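Local atomic coordinates of aromatic-ring-hydroxylating dioxygenase beta subunit (Catenulispora acidiphila, PDB entry 6VW4), a protein that is of unknown function, belongs to the NTF2-like superfamily with a SnoaL-like domain, and binds a dihydro-benzoisochromene acetic acid in its pocket. Residues L10-Q21 against R126-R137. Sequence-based numbering, arbitrary orientation.
Sequences LYAEVQQHQARQ and RGADGRLLTASR. With SDN ([(3S)-9-hydroxy-1-methyl-10-oxo-4,10-dihydro-3H-benzo[g]isochromen-3-yl]acetic acid), chain C.
Glu13, His17 and Gln21, one helical turn apart, meet Arg126, Leu132, Thr134 and Arg137 in a helix-on-sheet contact in which an apolar centre at Leu132 lies between two polar ends. Helix 8-26 lies on the sheet of this NTF2-like fold, and its segment 10-21 crosses strand 132-134 at -58°. At the hairpin end two nitrogens of Arg126 take one Glu13 oxygen each. Arg126 NH2 lies 2.9 Å from Glu13 OE1, and NH1 meets the syn lone pair of OE2. The carboxylate and guanidinium planes are 25° apart. NH1 also donates to Gly130 O at 2.7 Å, which ties the salt bridge to the Gly127–Gly130 type I turn. Water 1 joins Glu13 OE2 to the backbone N of Leu132. A glutamine in place of Glu13 would probably cost Arg126 its charged mate and the helix its ionic tie to the turn. Leu132 fills the middle, its CD1 4.1 Å from Val14 CG2 and its CB over one face of the His17 ring. With CG anti to the backbone N (chi1 172°), that ring reaches the strand, and NE2 donates to Thr134 OG1 at 3.1 Å, in the ring plane. Gln21 NE2 bonds mainly to Thr36 and only weakly to the same Thr134 hydroxyl. Gln21 OE1 takes a weak bond from Arg137 NH2, and water 2 links OE1 to Thr134 OG1. Arg137 lines the ligand pocket, with NH1 3.2 Å from SDN C10, and forms a salt bridge with Asp122. The contact therefore runs from an ion pair at the turn to a largely buried polar network, where Gln21 is a second-shell partner of the ligand-facing arginine and Asp122 probably offsets its charge.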
ATOM      1  N   LEU A  10      -3.121  -6.873 -16.655  1.00 29.34           N
ATOM      2  CA  LEU A  10      -4.405  -6.645 -16.012  1.00 41.00           C
ATOM      3  C   LEU A  10      -4.229  -6.251 -14.547  1.00 32.37           C
ATOM      4  O   LEU A  10      -5.011  -5.459 -14.015  1.00 33.26           O
ATOM      5  CB  LEU A  10      -5.261  -7.900 -16.135  1.00 37.85           C
ATOM      6  CG  LEU A  10      -6.687  -7.814 -15.594  1.00 45.41           C
ATOM      7  CD1 LEU A  10      -7.543  -6.813 -16.268  1.00 40.31           C
ATOM      8  CD2 LEU A  10      -7.211  -9.213 -15.731  1.00 40.74           C
ATOM      9  N   TYR A  11      -3.217  -6.800 -13.881  1.00 30.82           N
ATOM     10  CA  TYR A  11      -3.005  -6.492 -12.469  1.00 32.77           C
ATOM     11  C   TYR A  11      -2.722  -5.003 -12.294  1.00 30.56           C
ATOM     12  O   TYR A  11      -3.372  -4.313 -11.495  1.00 30.39           O
ATOM     13  CB  TYR A  11      -1.856  -7.373 -11.942  1.00 32.75           C
ATOM     14  CG  TYR A  11      -1.658  -7.364 -10.471  1.00 30.14           C
ATOM     15  CD1 TYR A  11      -0.805  -6.435  -9.871  1.00 30.00           C
ATOM     16  CD2 TYR A  11      -2.308  -8.270  -9.673  1.00 34.47           C
ATOM     17  CE1 TYR A  11      -0.620  -6.419  -8.519  1.00 33.61           C
ATOM     18  CE2 TYR A  11      -2.121  -8.274  -8.321  1.00 31.73           C
ATOM     19  CZ  TYR A  11      -1.291  -7.338  -7.747  1.00 33.60           C
ATOM     20  OH  TYR A  11      -1.127  -7.366  -6.404  1.00 28.36           O
ATOM     21  N   ALA A  12      -1.806  -4.476 -13.093  1.00 28.68           N
ATOM     22  CA  ALA A  12      -1.546  -3.034 -13.090  1.00 33.42           C
ATOM     23  C   ALA A  12      -2.768  -2.218 -13.522  1.00 32.50           C
ATOM     24  O   ALA A  12      -3.012  -1.118 -12.998  1.00 30.93           O
ATOM     25  CB  ALA A  12      -0.356  -2.717 -14.002  1.00 27.46           C
ATOM     26  N   GLU A  13      -3.517  -2.704 -14.505  1.00 30.56           N
ATOM     27  CA  GLU A  13      -4.708  -1.975 -14.935  1.00 30.21           C
ATOM     28  C   GLU A  13      -5.748  -1.885 -13.812  1.00 27.35           C
ATOM     29  O   GLU A  13      -6.394  -0.847 -13.640  1.00 26.75           O
ATOM     30  CB  GLU A  13      -5.298  -2.658 -16.171  1.00 31.85           C
ATOM     31  CG  GLU A  13      -6.082  -1.726 -17.078  1.00 41.18           C
ATOM     32  CD  GLU A  13      -6.867  -2.436 -18.187  1.00 48.03           C
ATOM     33  OE1 GLU A  13      -6.608  -3.618 -18.499  1.00 38.28           O
ATOM     34  OE2 GLU A  13      -7.777  -1.781 -18.735  1.00 45.78           O
ATOM     35  N   VAL A  14      -5.934  -2.962 -13.035  1.00 30.06           N
ATOM     36  CA  VAL A  14      -6.877  -2.892 -11.905  1.00 32.48           C
ATOM     37  C   VAL A  14      -6.398  -1.880 -10.855  1.00 31.93           C
ATOM     38  O   VAL A  14      -7.185  -1.054 -10.358  1.00 28.55           O
ATOM     39  CB  VAL A  14      -7.099  -4.273 -11.274  1.00 29.80           C
ATOM     40  CG1 VAL A  14      -7.936  -4.106  -9.958  1.00 29.36           C
ATOM     41  CG2 VAL A  14      -7.778  -5.218 -12.268  1.00 28.91           C
ATOM     42  N   GLN A  15      -5.103  -1.901 -10.531  1.00 26.13           N
ATOM     43  CA  GLN A  15      -4.581  -0.936  -9.563  1.00 29.75           C
ATOM     44  C   GLN A  15      -4.782   0.498 -10.046  1.00 29.45           C
ATOM     45  O   GLN A  15      -5.154   1.379  -9.258  1.00 28.04           O
ATOM     46  CB  GLN A  15      -3.102  -1.178  -9.314  1.00 24.86           C
ATOM     47  CG  GLN A  15      -2.755  -2.505  -8.777  1.00 28.73           C
ATOM     48  CD  GLN A  15      -1.243  -2.715  -8.779  1.00 37.18           C
ATOM     49  OE1 GLN A  15      -0.618  -3.007  -9.821  1.00 37.04           O
ATOM     50  NE2 GLN A  15      -0.644  -2.540  -7.629  1.00 37.52           N
ATOM     51  N   GLN A  16      -4.543   0.749 -11.346  1.00 29.90           N
ATOM     52  CA  GLN A  16      -4.716   2.092 -11.894  1.00 27.19           C
ATOM     53  C   GLN A  16      -6.168   2.529 -11.794  1.00 30.94           C
ATOM     54  O   GLN A  16      -6.465   3.688 -11.451  1.00 27.21           O
ATOM     55  CB  GLN A  16      -4.245   2.136 -13.351  1.00 33.62           C
ATOM     56  CG  GLN A  16      -4.681   3.386 -14.131  1.00 32.67           C
ATOM     57  CD  GLN A  16      -3.612   4.497 -14.126  1.00 32.83           C
ATOM     58  OE1 GLN A  16      -2.569   4.366 -13.487  1.00 32.56           O
ATOM     59  NE2 GLN A  16      -3.878   5.593 -14.833  1.00 37.40           N
ATOM     60  N   HIS A  17      -7.079   1.624 -12.153  1.00 26.72           N
ATOM     61  CA  HIS A  17      -8.508   1.907 -12.088  1.00 28.52           C
ATOM     62  C   HIS A  17      -8.935   2.149 -10.646  1.00 28.97           C
ATOM     63  O   HIS A  17      -9.656   3.099 -10.353  1.00 30.30           O
ATOM     64  CB  HIS A  17      -9.269   0.711 -12.709  1.00 30.58           C
ATOM     65  CG  HIS A  17     -10.755   0.761 -12.546  1.00 41.07           C
ATOM     66  ND1 HIS A  17     -11.566   1.580 -13.310  1.00 36.42           N
ATOM     67  CD2 HIS A  17     -11.584   0.061 -11.726  1.00 35.43           C
ATOM     68  CE1 HIS A  17     -12.824   1.409 -12.936  1.00 38.92           C
ATOM     69  NE2 HIS A  17     -12.865   0.475 -11.997  1.00 39.47           N
ATOM     70  N   GLN A  18      -8.488   1.304  -9.711  1.00 24.58           N
ATOM     71  CA  GLN A  18      -8.883   1.540  -8.316  1.00 30.49           C
ATOM     72  C   GLN A  18      -8.346   2.867  -7.806  1.00 28.23           C
ATOM     73  O   GLN A  18      -9.054   3.606  -7.115  1.00 27.14           O
ATOM     74  CB  GLN A  18      -8.427   0.393  -7.427  1.00 29.48           C
ATOM     75  CG  GLN A  18      -9.232  -0.886  -7.698  1.00 30.06           C
ATOM     76  CD  GLN A  18      -8.684  -2.053  -6.959  1.00 34.84           C
ATOM     77  OE1 GLN A  18      -7.496  -2.082  -6.653  1.00 33.10           O
ATOM     78  NE2 GLN A  18      -9.542  -3.032  -6.660  1.00 34.85           N
ATOM     79  N   ALA A  19      -7.113   3.213  -8.189  1.00 28.51           N
ATOM     80  CA  ALA A  19      -6.527   4.473  -7.756  1.00 28.06           C
ATOM     81  C   ALA A  19      -7.347   5.658  -8.242  1.00 32.49           C
ATOM     82  O   ALA A  19      -7.694   6.555  -7.459  1.00 35.26           O
ATOM     83  CB  ALA A  19      -5.096   4.584  -8.277  1.00 31.35           C
ATOM     84  N   ARG A  20      -7.701   5.667  -9.536  1.00 32.06           N
ATOM     85  CA  ARG A  20      -8.502   6.776 -10.074  1.00 34.95           C
ATOM     86  C   ARG A  20      -9.869   6.851  -9.393  1.00 33.49           C
ATOM     87  O   ARG A  20     -10.295   7.926  -8.970  1.00 39.73           O
ATOM     88  CB  ARG A  20      -8.687   6.634 -11.593  1.00 35.27           C
ATOM     89  CG  ARG A  20      -7.417   6.735 -12.412  1.00 46.98           C
ATOM     90  CD  ARG A  20      -7.149   8.118 -12.951  1.00 61.62           C
ATOM     91  NE  ARG A  20      -6.315   8.061 -14.157  1.00 80.45           N
ATOM     92  CZ  ARG A  20      -5.244   8.825 -14.381  1.00 75.10           C
ATOM     93  NH1 ARG A  20      -4.854   9.735 -13.485  1.00 66.76           N
ATOM     94  NH2 ARG A  20      -4.556   8.675 -15.507  1.00 70.21           N
ATOM     95  N   GLN A  21     -10.567   5.718  -9.272  1.00 30.42           N
ATOM     96  CA  GLN A  21     -11.804   5.674  -8.507  1.00 33.95           C
ATOM     97  C   GLN A  21     -11.668   6.395  -7.175  1.00 38.50           C
ATOM     98  O   GLN A  21     -12.499   7.232  -6.817  1.00 33.19           O
ATOM     99  CB  GLN A  21     -12.189   4.236  -8.172  1.00 31.32           C
ATOM    100  CG  GLN A  21     -12.956   3.544  -9.135  1.00 43.16           C
ATOM    101  CD  GLN A  21     -13.368   2.193  -8.619  1.00 43.16           C
ATOM    102  OE1 GLN A  21     -12.626   1.527  -7.865  1.00 38.90           O
ATOM    103  NE2 GLN A  21     -14.519   1.736  -9.075  1.00 47.43           N
ATOM    104  N   ARG A 126     -15.076  -5.272 -18.592  1.00 39.36           N
ATOM    105  CA  ARG A 126     -14.586  -4.329 -19.581  1.00 49.25           C
ATOM    106  C   ARG A 126     -15.770  -3.719 -20.316  1.00 48.57           C
ATOM    107  O   ARG A 126     -16.704  -4.426 -20.696  1.00 57.66           O
ATOM    108  CB  ARG A 126     -13.628  -5.025 -20.542  1.00 46.59           C
ATOM    109  CG  ARG A 126     -12.498  -4.145 -20.912  1.00 57.77           C
ATOM    110  CD  ARG A 126     -11.471  -4.925 -21.651  1.00 57.83           C
ATOM    111  NE  ARG A 126     -10.456  -5.517 -20.789  1.00 49.62           N
ATOM    112  CZ  ARG A 126      -9.513  -4.826 -20.167  1.00 35.44           C
ATOM    113  NH1 ARG A 126      -9.487  -3.507 -20.286  1.00 34.97           N
ATOM    114  NH2 ARG A 126      -8.615  -5.463 -19.404  1.00 39.40           N
ATOM    115  N   GLY A 127     -15.747  -2.408 -20.479  1.00 55.92           N
ATOM    116  CA  GLY A 127     -16.766  -1.730 -21.245  1.00 56.37           C
ATOM    117  C   GLY A 127     -16.539  -1.798 -22.757  1.00 66.46           C
ATOM    118  O   GLY A 127     -15.575  -2.386 -23.267  1.00 53.49           O
ATOM    119  N   ALA A 128     -17.470  -1.163 -23.482  1.00 62.90           N
ATOM    120  CA  ALA A 128     -17.458  -1.237 -24.938  1.00 60.10           C
ATOM    121  C   ALA A 128     -16.177  -0.634 -25.491  1.00 58.81           C
ATOM    122  O   ALA A 128     -15.574  -1.167 -26.430  1.00 53.55           O
ATOM    123  CB  ALA A 128     -18.686  -0.518 -25.509  1.00 69.68           C
ATOM    124  N   ASP A 129     -15.735   0.468 -24.897  1.00 55.76           N
ATOM    125  CA  ASP A 129     -14.510   1.148 -25.270  1.00 51.09           C
ATOM    126  C   ASP A 129     -13.235   0.484 -24.720  1.00 54.37           C
ATOM    127  O   ASP A 129     -12.192   1.142 -24.713  1.00 51.00           O
ATOM    128  CB  ASP A 129     -14.581   2.592 -24.763  1.00 59.21           C
ATOM    129  CG  ASP A 129     -14.602   2.675 -23.227  1.00 74.38           C
ATOM    130  OD1 ASP A 129     -14.669   1.607 -22.565  1.00 60.96           O
ATOM    131  OD2 ASP A 129     -14.527   3.805 -22.685  1.00 82.57           O
ATOM    132  N   GLY A 130     -13.288  -0.755 -24.214  1.00 52.66           N
ATOM    133  CA  GLY A 130     -12.127  -1.378 -23.588  1.00 62.45           C
ATOM    134  C   GLY A 130     -11.718  -0.907 -22.184  1.00 51.19           C
ATOM    135  O   GLY A 130     -10.796  -1.496 -21.615  1.00 59.65           O
ATOM    136  N   ARG A 131     -12.322   0.150 -21.624  1.00 47.17           N
ATOM    137  CA  ARG A 131     -11.985   0.593 -20.270  1.00 47.09           C
ATOM    138  C   ARG A 131     -12.650  -0.317 -19.234  1.00 42.21           C
ATOM    139  O   ARG A 131     -13.701  -0.907 -19.482  1.00 48.15           O
ATOM    140  CB  ARG A 131     -12.437   2.041 -20.040  1.00 45.29           C
ATOM    141  N   LEU A 132     -11.983  -0.498 -18.097  1.00 43.26           N
ATOM    142  CA  LEU A 132     -12.527  -1.314 -17.017  1.00 42.56           C
ATOM    143  C   LEU A 132     -13.639  -0.555 -16.308  1.00 32.56           C
ATOM    144  O   LEU A 132     -13.609   0.677 -16.195  1.00 31.58           O
ATOM    145  CB  LEU A 132     -11.446  -1.667 -15.982  1.00 39.59           C
ATOM    146  CG  LEU A 132     -10.398  -2.733 -16.326  1.00 45.28           C
ATOM    147  CD1 LEU A 132      -9.347  -2.791 -15.194  1.00 36.08           C
ATOM    148  CD2 LEU A 132     -11.048  -4.079 -16.548  1.00 39.49           C
ATOM    149  N   LEU A 133     -14.624  -1.300 -15.814  1.00 30.99           N
ATOM    150  CA  LEU A 133     -15.612  -0.722 -14.920  1.00 37.96           C
ATOM    151  C   LEU A 133     -15.905  -1.711 -13.813  1.00 29.91           C
ATOM    152  O   LEU A 133     -15.758  -2.917 -14.002  1.00 32.37           O
ATOM    153  CB  LEU A 133     -16.938  -0.392 -15.628  1.00 39.25           C
ATOM    154  CG  LEU A 133     -16.974   0.616 -16.776  1.00 40.71           C
ATOM    155  CD1 LEU A 133     -18.186   0.265 -17.683  1.00 39.74           C
ATOM    156  CD2 LEU A 133     -17.046   2.006 -16.247  1.00 39.46           C
ATOM    157  N   THR A 134     -16.385  -1.191 -12.681  1.00 27.58           N
ATOM    158  CA  THR A 134     -16.677  -2.008 -11.508  1.00 27.57           C
ATOM    159  C   THR A 134     -18.137  -2.445 -11.563  1.00 32.12           C
ATOM    160  O   THR A 134     -19.051  -1.620 -11.481  1.00 32.42           O
ATOM    161  CB  THR A 134     -16.401  -1.234 -10.202  1.00 29.99           C
ATOM    162  OG1 THR A 134     -15.111  -0.647 -10.234  1.00 24.89           O
ATOM    163  CG2 THR A 134     -16.468  -2.135  -8.949  1.00 31.11           C
ATOM    164  N   ALA A 135     -18.340  -3.732 -11.706  1.00 30.38           N
ATOM    165  CA  ALA A 135     -19.663  -4.312 -11.625  1.00 34.66           C
ATOM    166  C   ALA A 135     -20.130  -4.409 -10.185  1.00 45.35           C
ATOM    167  O   ALA A 135     -21.314  -4.202  -9.895  1.00 40.24           O
ATOM    168  CB  ALA A 135     -19.653  -5.703 -12.247  1.00 33.33           C
ATOM    169  N   SER A 136     -19.225  -4.768  -9.273  1.00 38.75           N
ATOM    170  CA  SER A 136     -19.592  -4.824  -7.866  1.00 44.66           C
ATOM    171  C   SER A 136     -18.402  -4.548  -6.948  1.00 39.28           C
ATOM    172  O   SER A 136     -17.237  -4.826  -7.288  1.00 31.51           O
ATOM    173  CB  SER A 136     -20.242  -6.186  -7.511  1.00 33.17           C
ATOM    174  OG  SER A 136     -19.446  -7.272  -7.931  1.00 48.42           O
ATOM    175  N   ARG A 137     -18.736  -4.004  -5.778  1.00 35.48           N
ATOM    176  CA  ARG A 137     -17.810  -3.778  -4.674  1.00 39.01           C
ATOM    177  C   ARG A 137     -18.505  -4.177  -3.375  1.00 45.05           C
ATOM    178  O   ARG A 137     -19.561  -3.639  -3.023  1.00 30.98           O
ATOM    179  CB  ARG A 137     -17.356  -2.320  -4.630  1.00 40.98           C
ATOM    180  CG  ARG A 137     -16.649  -1.940  -3.336  1.00 45.62           C
ATOM    181  CD  ARG A 137     -15.814  -0.708  -3.555  1.00 38.39           C
ATOM    182  NE  ARG A 137     -14.681  -1.026  -4.400  1.00 41.60           N
ATOM    183  CZ  ARG A 137     -13.882  -0.115  -4.938  1.00 45.08           C
ATOM    184  NH1 ARG A 137     -14.112   1.169  -4.729  1.00 43.87           N
ATOM    185  NH2 ARG A 137     -12.876  -0.484  -5.718  1.00 42.87           N
TER
HETATM  186  O4  SDN C 201     -15.548   3.066  -1.813  1.00 64.73           O
HETATM  187  C11 SDN C 201     -14.866   2.177  -0.980  1.00 57.36           C
HETATM  188  C12 SDN C 201     -15.076   2.150   0.398  1.00 58.35           C
HETATM  189  C13 SDN C 201     -16.102   3.134   1.008  1.00 66.94           C
HETATM  190  O5  SDN C 201     -16.691   3.890   0.309  1.00 70.41           O
HETATM  191  C14 SDN C 201     -16.340   3.113   2.507  1.00 81.79           C
HETATM  192  C15 SDN C 201     -17.380   4.077   3.125  1.00 89.40           C
HETATM  193  O3  SDN C 201     -18.011   3.622   4.341  1.00 88.46           O
HETATM  194  C16 SDN C 201     -17.873   5.351   2.422  1.00 82.42           C
HETATM  195  C10 SDN C 201     -13.916   1.331  -1.528  1.00 67.24           C
HETATM  196  C9  SDN C 201     -13.199   0.438  -0.716  1.00 58.92           C
HETATM  197  C8  SDN C 201     -13.418   0.401   0.653  1.00 60.13           C
HETATM  198  C7  SDN C 201     -14.352   1.261   1.222  1.00 70.66           C
HETATM  199  C6  SDN C 201     -14.584   1.224   2.768  1.00 72.91           C
HETATM  200  C5  SDN C 201     -15.617   2.188   3.349  1.00 78.70           C
HETATM  201  C4  SDN C 201     -15.867   2.161   4.791  1.00 86.00           C
HETATM  202  C3  SDN C 201     -17.105   2.911   5.258  1.00 86.87           C
HETATM  203  C2  SDN C 201     -16.435   3.995   6.083  1.00 87.75           C
HETATM  204  C1  SDN C 201     -16.559   4.010   7.593  1.00 88.97           C
HETATM  205  O2  SDN C 201     -17.170   3.085   8.176  1.00 87.12           O
HETATM  206  O1  SDN C 201     -16.044   4.975   8.229  1.00 98.21           O
HETATM  207  O   HOH W   1      -9.118   0.360 -17.801  1.00 40.72           O
HETATM  208  O   HOH W   2     -13.065  -1.269  -8.717  1.00 30.64           O